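Local atomic coordinates of dihydroorotase (Campylobacter jejuni subsp. jejuni, PDB entry 3PNU), a protein that probably catalyses the reversible, zinc-dependent cyclisation of carbamoyl aspartate to dihydroorotate, the third step of de novo pyrimidine synthesis. Residues Ala207-Leu211 and His212-Ile216; Ile216-Asp219 and Asp220-Gly224; Leu286-Leu289 and Ala290-Lys294; Val336-Lys340 and Tyr341-Val345; Val344-Tyr347 and Met348-Glu351. One frame throughout, in Å; residues are numbered along the deposited sequence.

Contact 1: residues Ala207-Leu211 and His212-Ile216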
# COMPACT_ATOMS: atom_id res chain seq x y z
N ALA A 207 -7.01 24.31 -5.83
CA ALA A 207 -6.28 23.06 -5.67
C ALA A 207 -5.05 22.94 -6.56
O ALA A 207 -4.95 23.60 -7.59
CB ALA A 207 -7.22 21.87 -5.93
N THR A 208 -4.11 22.11 -6.13
CA THR A 208 -2.95 21.81 -6.94
C THR A 208 -3.03 20.31 -7.19
O THR A 208 -3.55 19.57 -6.36
CB THR A 208 -1.62 22.18 -6.29
OG1 THR A 208 -1.37 21.37 -5.13
CG2 THR A 208 -1.58 23.66 -5.90
N ILE A 209 -2.54 19.87 -8.35
CA ILE A 209 -2.49 18.45 -8.70
C ILE A 209 -1.07 18.07 -9.17
O ILE A 209 -0.41 18.85 -9.88
CB ILE A 209 -3.48 18.08 -9.80
CG1 ILE A 209 -4.90 18.40 -9.38
CG2 ILE A 209 -3.36 16.61 -10.10
CD1 ILE A 209 -5.92 18.13 -10.45
N THR A 210 -0.62 16.88 -8.77
CA THR A 210 0.72 16.40 -9.10
C THR A 210 0.76 15.68 -10.43
O THR A 210 -0.27 15.35 -11.04
CB THR A 210 1.24 15.37 -8.08
OG1 THR A 210 0.49 14.16 -8.22
CG2 THR A 210 1.15 15.89 -6.67
N LEU A 211 1.97 15.40 -10.86
CA LEU A 211 2.12 14.67 -12.08
C LEU A 211 1.73 13.22 -11.85
O LEU A 211 0.89 12.69 -12.56
CB LEU A 211 3.55 14.77 -12.57
CG LEU A 211 3.88 13.92 -13.80
CD1 LEU A 211 2.85 14.14 -14.87
CD2 LEU A 211 5.30 14.24 -14.27
N HIS A 212 2.31 12.60 -10.83
CA HIS A 212 2.05 11.17 -10.59
C HIS A 212 0.59 10.82 -10.37
O HIS A 212 0.11 9.83 -10.93
CB HIS A 212 3.00 10.58 -9.53
CG HIS A 212 3.12 11.37 -8.26
ND1 HIS A 212 3.79 12.57 -8.19
CD2 HIS A 212 2.71 11.09 -7.00
CE1 HIS A 212 3.75 13.02 -6.95
NE2 HIS A 212 3.09 12.14 -6.20
N HIS A 213 -0.15 11.65 -9.64
CA HIS A 213 -1.56 11.36 -9.39
C HIS A 213 -2.44 11.40 -10.63
O HIS A 213 -3.61 10.93 -10.59
CB HIS A 213 -2.11 12.27 -8.31
CG HIS A 213 -1.58 11.96 -6.95
ND1 HIS A 213 -0.74 12.80 -6.27
CD2 HIS A 213 -1.75 10.87 -6.15
CE1 HIS A 213 -0.43 12.26 -5.10
NE2 HIS A 213 -1.03 11.09 -5.01
N LEU A 214 -1.91 11.96 -11.72
CA LEU A 214 -2.66 11.96 -12.98
C LEU A 214 -2.46 10.63 -13.69
O LEU A 214 -3.19 10.29 -14.61
CB LEU A 214 -2.18 13.06 -13.92
CG LEU A 214 -2.56 14.49 -13.56
CD1 LEU A 214 -1.76 15.47 -14.44
CD2 LEU A 214 -4.08 14.68 -13.68
N ILE A 215 -1.44 9.89 -13.24
CA ILE A 215 -1.02 8.67 -13.88
C ILE A 215 -1.28 7.36 -13.12
O ILE A 215 -1.84 6.43 -13.68
CB ILE A 215 0.49 8.78 -14.20
CG1 ILE A 215 0.75 9.97 -15.13
CG2 ILE A 215 1.00 7.49 -14.83
CD1 ILE A 215 2.24 10.29 -15.41
N ILE A 216 -0.89 7.31 -11.84
CA ILE A 216 -0.99 6.06 -11.06
C ILE A 216 -2.23 5.91 -10.16
O ILE A 216 -2.92 6.90 -9.86
CB ILE A 216 0.27 5.88 -10.17
CG1 ILE A 216 0.24 6.82 -8.97
CG2 ILE A 216 1.55 6.08 -10.99
CD1 ILE A 216 1.37 6.63 -8.01
O HOH W 1 4.82 15.06 -9.26

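Contact 2: residues Ile216-Asp219 and Asp220-Gly224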
# COMPACT_ATOMS: atom_id res chain seq x y z
N ILE A 216 -0.89 7.31 -11.84
CA ILE A 216 -0.99 6.06 -11.06
C ILE A 216 -2.23 5.91 -10.16
O ILE A 216 -2.92 6.90 -9.86
CB ILE A 216 0.27 5.88 -10.17
CG1 ILE A 216 0.24 6.82 -8.97
CG2 ILE A 216 1.55 6.08 -10.99
CD1 ILE A 216 1.37 6.63 -8.01
N THR A 217 -2.50 4.67 -9.77
CA THR A 217 -3.55 4.33 -8.80
C THR A 217 -2.89 3.43 -7.77
O THR A 217 -1.73 3.05 -7.92
CB THR A 217 -4.75 3.57 -9.39
OG1 THR A 217 -4.37 2.21 -9.67
CG2 THR A 217 -5.30 4.25 -10.63
N LEU A 218 -3.63 3.08 -6.71
CA LEU A 218 -3.09 2.19 -5.68
C LEU A 218 -2.55 0.88 -6.29
O LEU A 218 -1.58 0.33 -5.79
CB LEU A 218 -4.17 1.86 -4.63
CG LEU A 218 -3.67 1.12 -3.38
CD1 LEU A 218 -2.65 1.98 -2.62
CD2 LEU A 218 -4.83 0.73 -2.47
N ASP A 219 -3.18 0.38 -7.34
CA ASP A 219 -2.72 -0.86 -8.00
C ASP A 219 -1.24 -0.81 -8.43
O ASP A 219 -0.56 -1.83 -8.36
CB ASP A 219 -3.61 -1.20 -9.20
CG ASP A 219 -4.94 -1.80 -8.81
OD1 ASP A 219 -5.11 -2.23 -7.65
OD2 ASP A 219 -5.84 -1.87 -9.67
N ASP A 220 -0.76 0.35 -8.85
CA ASP A 220 0.63 0.51 -9.28
C ASP A 220 1.55 0.45 -8.11
O ASP A 220 2.69 0.02 -8.23
CB ASP A 220 0.82 1.86 -9.99
CG ASP A 220 -0.01 1.97 -11.25
OD1 ASP A 220 0.12 1.09 -12.11
OD2 ASP A 220 -0.80 2.92 -11.38
N VAL A 221 1.05 0.86 -6.94
CA VAL A 221 1.85 0.86 -5.74
C VAL A 221 1.88 -0.50 -5.05
O VAL A 221 2.92 -0.91 -4.56
CB VAL A 221 1.35 1.92 -4.72
CG1 VAL A 221 2.28 1.98 -3.51
CG2 VAL A 221 1.28 3.29 -5.36
N ILE A 222 0.74 -1.19 -4.97
CA ILE A 222 0.70 -2.49 -4.28
C ILE A 222 -0.13 -3.58 -4.93
O ILE A 222 -0.34 -4.60 -4.33
CB ILE A 222 0.22 -2.37 -2.80
CG1 ILE A 222 -1.18 -1.77 -2.73
CG2 ILE A 222 1.19 -1.58 -1.95
CD1 ILE A 222 -1.72 -1.67 -1.35
N GLY A 223 -0.58 -3.38 -6.16
CA GLY A 223 -1.39 -4.38 -6.85
C GLY A 223 -0.59 -5.61 -7.24
O GLY A 223 -1.07 -6.73 -7.11
N GLY A 224 0.62 -5.40 -7.74
CA GLY A 224 1.50 -6.51 -8.13
C GLY A 224 2.60 -6.59 -7.10
O GLY A 224 2.39 -7.11 -6.01

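Contact 3: residues Leu286-Leu289 and Ala290-Lys294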
# COMPACT_ATOMS: atom_id res chain seq x y z
N LEU A 286 7.94 18.34 -17.31
CA LEU A 286 7.53 18.93 -18.58
C LEU A 286 7.35 17.93 -19.69
O LEU A 286 6.28 17.91 -20.33
CB LEU A 286 8.49 20.05 -19.00
CG LEU A 286 8.45 21.26 -18.08
CD1 LEU A 286 9.45 22.31 -18.56
CD2 LEU A 286 7.02 21.82 -18.02
N PRO A 287 8.36 17.10 -19.94
CA PRO A 287 8.15 16.16 -21.05
C PRO A 287 7.00 15.18 -20.78
O PRO A 287 6.16 14.94 -21.67
CB PRO A 287 9.52 15.46 -21.18
CG PRO A 287 10.31 15.82 -19.94
CD PRO A 287 9.73 17.07 -19.39
N VAL A 288 6.92 14.65 -19.55
CA VAL A 288 5.84 13.72 -19.23
C VAL A 288 4.50 14.43 -19.41
O VAL A 288 3.60 13.88 -20.06
CB VAL A 288 5.97 13.10 -17.81
CG1 VAL A 288 4.86 12.05 -17.60
CG2 VAL A 288 7.36 12.46 -17.61
N LEU A 289 4.37 15.65 -18.88
CA LEU A 289 3.12 16.43 -19.05
C LEU A 289 2.83 16.70 -20.52
O LEU A 289 1.67 16.65 -20.97
CB LEU A 289 3.17 17.76 -18.30
CG LEU A 289 2.89 17.76 -16.78
CD1 LEU A 289 3.08 19.15 -16.21
CD2 LEU A 289 1.49 17.25 -16.48
N ALA A 290 3.88 17.02 -21.27
CA ALA A 290 3.72 17.28 -22.70
C ALA A 290 3.06 16.06 -23.38
O ALA A 290 2.06 16.20 -24.08
CB ALA A 290 5.08 17.60 -23.32
N GLU A 291 3.61 14.87 -23.16
CA GLU A 291 3.04 13.66 -23.77
C GLU A 291 1.56 13.46 -23.36
O GLU A 291 0.68 13.24 -24.22
CB GLU A 291 3.92 12.42 -23.46
CG GLU A 291 3.40 11.02 -23.91
CD GLU A 291 3.06 10.89 -25.41
OE1 GLU A 291 2.52 9.82 -25.81
OE2 GLU A 291 3.30 11.83 -26.19
N LEU A 292 1.29 13.56 -22.05
CA LEU A 292 -0.06 13.41 -21.50
C LEU A 292 -1.07 14.33 -22.14
O LEU A 292 -2.15 13.88 -22.55
CB LEU A 292 -0.05 13.67 -19.99
CG LEU A 292 0.30 12.48 -19.11
CD1 LEU A 292 0.68 12.93 -17.71
CD2 LEU A 292 -0.91 11.53 -19.12
N PHE A 293 -0.75 15.62 -22.19
CA PHE A 293 -1.69 16.58 -22.78
C PHE A 293 -1.91 16.39 -24.28
O PHE A 293 -3.02 16.66 -24.75
CB PHE A 293 -1.34 18.03 -22.38
CG PHE A 293 -1.83 18.39 -21.00
CD1 PHE A 293 -1.20 17.87 -19.87
CD2 PHE A 293 -2.94 19.23 -20.83
CE1 PHE A 293 -1.66 18.18 -18.60
CE2 PHE A 293 -3.40 19.54 -19.57
CZ PHE A 293 -2.76 19.02 -18.45
N LYS A 294 -0.92 15.93 -25.05
CA LYS A 294 -1.18 15.64 -26.48
C LYS A 294 -2.21 14.53 -26.63
O LYS A 294 -3.19 14.66 -27.38
CB LYS A 294 0.06 15.21 -27.24
CG LYS A 294 0.97 16.32 -27.68
CD LYS A 294 2.03 15.79 -28.67
CE LYS A 294 1.43 15.28 -30.00
NZ LYS A 294 2.50 14.78 -30.93

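Contact 4: residues Val336-Lys340 and Tyr341-Val345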
# COMPACT_ATOMS: atom_id res chain seq x y z
N VAL A 336 19.80 7.83 -11.45
CA VAL A 336 20.10 8.58 -10.24
C VAL A 336 20.68 9.96 -10.59
O VAL A 336 21.21 10.16 -11.67
CB VAL A 336 21.13 7.79 -9.36
CG1 VAL A 336 22.44 7.62 -10.11
CG2 VAL A 336 21.36 8.49 -8.01
N TYR A 337 20.54 10.92 -9.68
CA TYR A 337 21.13 12.23 -9.87
C TYR A 337 22.12 12.40 -8.72
O TYR A 337 21.77 12.78 -7.61
CB TYR A 337 20.05 13.33 -9.94
CG TYR A 337 19.31 13.37 -11.28
CD1 TYR A 337 19.69 14.26 -12.28
CD2 TYR A 337 18.25 12.52 -11.55
CE1 TYR A 337 19.03 14.30 -13.51
CE2 TYR A 337 17.58 12.55 -12.77
CZ TYR A 337 17.98 13.45 -13.75
OH TYR A 337 17.33 13.49 -14.96
N GLU A 338 23.38 12.10 -9.02
CA GLU A 338 24.47 12.06 -8.05
C GLU A 338 25.27 13.33 -7.82
O GLU A 338 25.13 14.34 -8.50
CB GLU A 338 25.48 10.98 -8.51
CG GLU A 338 24.96 9.55 -8.46
CD GLU A 338 25.73 8.59 -9.37
OE1 GLU A 338 25.81 8.87 -10.59
OE2 GLU A 338 26.22 7.55 -8.88
N ASP A 339 26.13 13.21 -6.81
CA ASP A 339 27.10 14.21 -6.46
C ASP A 339 27.92 13.65 -5.27
O ASP A 339 27.87 12.45 -4.97
CB ASP A 339 26.48 15.60 -6.17
CG ASP A 339 25.86 15.73 -4.79
OD1 ASP A 339 25.61 16.88 -4.37
OD2 ASP A 339 25.65 14.69 -4.12
N LYS A 340 28.68 14.54 -4.65
CA LYS A 340 29.58 14.27 -3.53
C LYS A 340 28.86 13.89 -2.23
O LYS A 340 29.33 13.02 -1.48
CB LYS A 340 30.39 15.56 -3.33
CG LYS A 340 31.52 15.62 -2.31
CD LYS A 340 32.07 17.08 -2.31
CE LYS A 340 33.20 17.37 -1.32
NZ LYS A 340 34.49 16.75 -1.73
N TYR A 341 27.71 14.51 -1.97
CA TYR A 341 26.99 14.31 -0.70
C TYR A 341 25.74 13.40 -0.70
O TYR A 341 25.45 12.73 0.30
CB TYR A 341 26.59 15.69 -0.15
CG TYR A 341 27.75 16.68 -0.10
CD1 TYR A 341 28.58 16.76 1.02
CD2 TYR A 341 28.00 17.54 -1.17
CE1 TYR A 341 29.64 17.66 1.07
CE2 TYR A 341 29.06 18.45 -1.13
CZ TYR A 341 29.88 18.51 -0.00
OH TYR A 341 30.93 19.40 0.05
N ASN A 342 25.01 13.37 -1.81
CA ASN A 342 23.76 12.60 -1.91
C ASN A 342 23.56 11.94 -3.28
O ASN A 342 24.29 12.22 -4.23
CB ASN A 342 22.55 13.51 -1.63
CG ASN A 342 22.44 13.93 -0.15
OD1 ASN A 342 22.20 13.11 0.72
ND2 ASN A 342 22.58 15.23 0.11
N GLN A 343 22.57 11.07 -3.35
CA GLN A 343 22.21 10.39 -4.59
C GLN A 343 20.72 10.11 -4.50
O GLN A 343 20.25 9.50 -3.54
CB GLN A 343 23.05 9.12 -4.80
CG GLN A 343 23.05 8.17 -3.62
CD GLN A 343 24.11 7.08 -3.74
OE1 GLN A 343 24.97 7.13 -4.62
NE2 GLN A 343 24.06 6.10 -2.84
N VAL A 344 19.98 10.58 -5.50
CA VAL A 344 18.53 10.48 -5.51
C VAL A 344 18.02 9.74 -6.72
O VAL A 344 18.55 9.91 -7.81
CB VAL A 344 17.91 11.89 -5.51
CG1 VAL A 344 16.41 11.82 -5.60
CG2 VAL A 344 18.35 12.67 -4.25
N VAL A 345 16.99 8.92 -6.52
CA VAL A 345 16.38 8.16 -7.60
C VAL A 345 15.22 8.99 -8.12
O VAL A 345 14.32 9.35 -7.37
CB VAL A 345 15.83 6.79 -7.13
CG1 VAL A 345 15.29 6.01 -8.33
CG2 VAL A 345 16.91 5.97 -6.40

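Contact 5: residues Val344-Tyr347 and Met348-Glu351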
# COMPACT_ATOMS: atom_id res chain seq x y z
N VAL A 344 19.98 10.58 -5.50
CA VAL A 344 18.53 10.48 -5.51
C VAL A 344 18.02 9.74 -6.72
O VAL A 344 18.55 9.91 -7.81
CB VAL A 344 17.91 11.89 -5.51
CG1 VAL A 344 16.41 11.82 -5.60
CG2 VAL A 344 18.35 12.67 -4.25
N VAL A 345 16.99 8.92 -6.52
CA VAL A 345 16.38 8.16 -7.60
C VAL A 345 15.22 8.99 -8.12
O VAL A 345 14.32 9.35 -7.37
CB VAL A 345 15.83 6.79 -7.13
CG1 VAL A 345 15.29 6.01 -8.33
CG2 VAL A 345 16.91 5.97 -6.40
N PRO A 346 15.23 9.30 -9.41
CA PRO A 346 14.16 10.10 -9.98
C PRO A 346 12.98 9.26 -10.39
O PRO A 346 13.09 8.05 -10.50
CB PRO A 346 14.81 10.66 -11.25
CG PRO A 346 15.66 9.55 -11.71
CD PRO A 346 16.22 8.90 -10.43
N TYR A 347 11.85 9.95 -10.62
CA TYR A 347 10.62 9.35 -11.07
C TYR A 347 10.83 8.95 -12.51
O TYR A 347 11.64 9.57 -13.21
CB TYR A 347 9.47 10.37 -10.95
CG TYR A 347 8.12 9.90 -11.48
CD1 TYR A 347 7.47 8.82 -10.91
CD2 TYR A 347 7.49 10.56 -12.53
CE1 TYR A 347 6.24 8.39 -11.39
CE2 TYR A 347 6.24 10.13 -13.00
CZ TYR A 347 5.63 9.04 -12.41
OH TYR A 347 4.41 8.58 -12.86
N MET A 348 10.13 7.91 -12.96
CA MET A 348 10.29 7.44 -14.33
C MET A 348 11.75 7.00 -14.60
O MET A 348 12.15 6.83 -15.74
CB MET A 348 9.88 8.55 -15.30
CG MET A 348 8.38 8.82 -15.39
SD MET A 348 7.54 7.71 -16.53
CE MET A 348 5.83 8.24 -16.38
N ALA A 349 12.54 6.81 -13.54
CA ALA A 349 13.94 6.38 -13.67
C ALA A 349 14.07 5.28 -14.72
O ALA A 349 13.21 4.40 -14.81
CB ALA A 349 14.46 5.89 -12.33
N GLY A 350 15.12 5.34 -15.53
CA GLY A 350 15.36 4.35 -16.60
C GLY A 350 14.32 4.26 -17.71
O GLY A 350 14.41 3.41 -18.59
N GLU A 351 13.34 5.15 -17.68
CA GLU A 351 12.29 5.16 -18.70
C GLU A 351 12.68 5.99 -19.93
O GLU A 351 13.55 6.88 -19.84
CB GLU A 351 10.99 5.71 -18.09
CG GLU A 351 10.31 4.77 -17.10
CD GLU A 351 9.62 3.59 -17.79
OE1 GLU A 351 8.85 3.82 -18.75
OE2 GLU A 351 9.83 2.43 -17.36

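Contact 1: residues Ala207-Leu211 and His212-Ile216
Thr210 and His213 lock the turn that follows strand 205-209 of the TIM barrel, at the end of the strand that faces the zinc site. Three hydrogen bonds do the polar work. Thr210 OG1 takes the backbone N-H of His213 at 3.0 Å and also pairs with His213 ND1 at 2.7 Å, so one hydroxyl grips both the main chain and the ring of the same residue. With chi1 at 70°, OG1 is tucked between the backbone N and the carbonyl carbon of Thr210, which aims it forward into the turn. The third bond runs from Leu214 N to Leu211 O (3.0 Å). His213 NE2 is bonded in turn to Pro234 O, so both ring nitrogens have partners and the ring's rotation is fixed.

The His212 ring lies across Thr210: Thr210 OG1 stands over its centre, 3.6 Å above the plane, and beside it Thr210 CB makes a CH-pi contact, 4.0 Å from the centroid. A water joins this ring's ND1 to Leu211 N. Thr210 also touches Asp261, a zinc ligand, which places it probably in the second shell of the metal site.

Of the apolar pairs, Ile209 and Leu214 face helix 239-250, while Leu211 and Ile215 face helix 285-296. Ile209 CG2 meets Leu214 CD2 with the two side chains nearly perpendicular, and Leu211 CD1 reaches Ile215 CD1 at 3.9 Å.

Contact 2: residues Ile216-Asp219 and Asp220-Gly224
Ile216 meets Asp220 just ahead of the short helix 218-223: its CB lies 3.4 Å from Asp220 OD2, so the carboxylate oxygen rests against the aliphatic base of the side chain. The far end of Ile216 goes to Val221, where CD1 and CG2 make a looser contact at 4.3 Å.

Thr217 is the N-cap. Its N-H gives a fairly straight bond to Asp220 OD2, 2.9 Å at 161°, meeting the oxygen on the anti side and 20° out of the carboxylate plane. In return Thr217 OG1 accepts a weak bond from Asp219 N. Thr217 and Asp220 thus form a capping box, each side chain serving a backbone N-H near the start of the helix. The negative carboxylate at this helix end would also suit the helix dipole. Thr217 O receives Asp220 N besides.

Leu218 O accepts Ile222 N at 2.9 Å and, weakly, Val221 N. The Leu218 side chain, with CG anti to the backbone N (chi1 -171°), leans obliquely over Ile222, CG to CG1 3.9 Å. Across the dimer interface, Leu218 packs on Phe161 and Ile222 on Phe231, both of the second subunit.

Asp219 O takes the N-H of Gly223 at 2.7 Å. The carboxylate of Asp219 is held by two partners: OD2 by Tyr239 OH, and OD1 by the backbone N of Val162 of the second subunit.

Contact 3: residues Leu286-Leu289 and Ala290-Lys294
Phe293 follows Leu289 one turn later on helix 285-296 and lies beside it, and its side chain can be followed outward atom by atom. CB lies 3.6 Å from Leu289 O, the carbonyl that also accepts the backbone N-H of Phe293 in a bond of 2.9 Å. CG stays near the same oxygen. CD1 comes closer, 3.3 Å from Leu289 O, with the oxygen at the ring's edge and near its plane, so that the hydrogen-bearing rim and not the pi cloud faces the carbonyl. CE1 leaves the backbone behind and meets Leu289 CD2 at 3.9 Å. The two side chains run side by side and point the same way, because each has CG anti to its own carbonyl carbon (chi1 -80° in both).

A second pair of this i to i+4 kind is Val288 with Leu292, CG1 to CD1 4.3 Å. The same two residues are joined through the regular alpha-helical bonding, Leu292 N to Val288 O at 3.1 Å. Ala290 CB lies 3.2 Å from Leu286 O.

The ring of Phe293 goes on to meet Phe250 edge-to-face and touches Leu302 of helix 299-314. One side of the helix, with Leu289 and Val288, packs on Leu211 in the loop after strand 205-209; another, with Pro287 and Glu291, packs on Phe355 of strand 352-357, in the antiparallel sheet.

Contact 4: residues Val336-Lys340 and Tyr341-Val345
Asp339 holds Asn342 and, weakly, Tyr341 across the tip of the hairpin, and this is the tightest part of the contact. Its OD2 takes the N-H of Asn342 at 2.7 Å, with a bond angle of 171°, the donor lying nearly along the C-O axis of the carboxylate; the same oxygen receives Tyr341 N by a weak bond. One firm bond and one weak bond to OD2 thus help to hold the turn. With chi1 at 80°, CG sits between the backbone N and the carbonyl carbon, folding the carboxylate back over the turn. At the open end of the hairpin, Tyr337 N bonds to Val344 O at 2.9 Å, and Val336 CG2 packs against Gln343 CB at 3.7 Å.

The solvent side is looser. Glu338 and Gln343 face each other with only CG to CB near, 4.2 Å. At the tip, Lys340 lies alongside Tyr341: its CG stands over the ring face, 4.0 Å from the centroid, and farther along the chain CE comes 3.3 Å from the hydroxyl OH of Tyr341. The two exposed side chains point the same way.

One flank of the hairpin leans on helix 40-51, with Tyr337 on Leu49, and Asn342 and Val344 both on Met42. Gln343 also makes a backbone hydrogen bond with Lys267, and Val344 touches Pro264 in the same loop region.

Contact 5: residues Val344-Tyr347 and Met348-Glu351
Met348 runs alongside the ring of Tyr347, a Met-aromatic contact built on a type II beta turn from Pro346 to Ala349. The methionine's CG does the closest touching: it stands over the ring face, 3.8 Å from the centroid, and meets CE2 at 3.5 Å. SD sits farther out and oblique, 5.0 Å from the centroid, and CE continues to the far end of the ring, 3.8 Å from Tyr347 OH. The two side chains point in the same direction, tyrosine CG anti to its backbone N (chi1 176°) and methionine bent at chi2 (-84°), which carries SD and CE along the ring instead of off it.

Tyr347 and Met348 are the two middle residues of the turn. Its closing bond, Ala349 N to Pro346 O, is weak at 3.3 Å, and Met348 takes the positive phi expected at the third position of a type II turn. A second type II turn, Met348 to Glu351, follows at once and leads to strand 352-357.

Farther out, the backbone of Tyr347 is bonded to Phe280 and its side chain packs on Leu230 and Val279, while Gly350 and Glu351 are joined through their backbones to Val333. The flank of the first turn is closed by Ala349, whose CB touches Val345 CG1 at 4.1 Å and lies 3.9 Å from Pro346 CG.

In the fold
Contact 1 is the one nearest the metals: the side chain of Thr210 lies about 8 Å from a zinc ion and about 4 Å from those of Asp261 and His189, both zinc ligands. The chain runs from it through Ile216 into contact 2, which meets the other subunit. Contact 3 packs behind contact 1, with Leu211 CD1 3.8 Å from both Leu289 CD2 and Leu292 CD1. Contact 5 bridges the set: Tyr347 OH touches Ile215 CD1 (3.8 Å), and Met348 CE reaches Val288 CG1 (4.1 Å). Contact 4 continues into contact 5 through Val344 and Val345; the Val344 side chain is about 6 Å from His265, predicted to bind substrate.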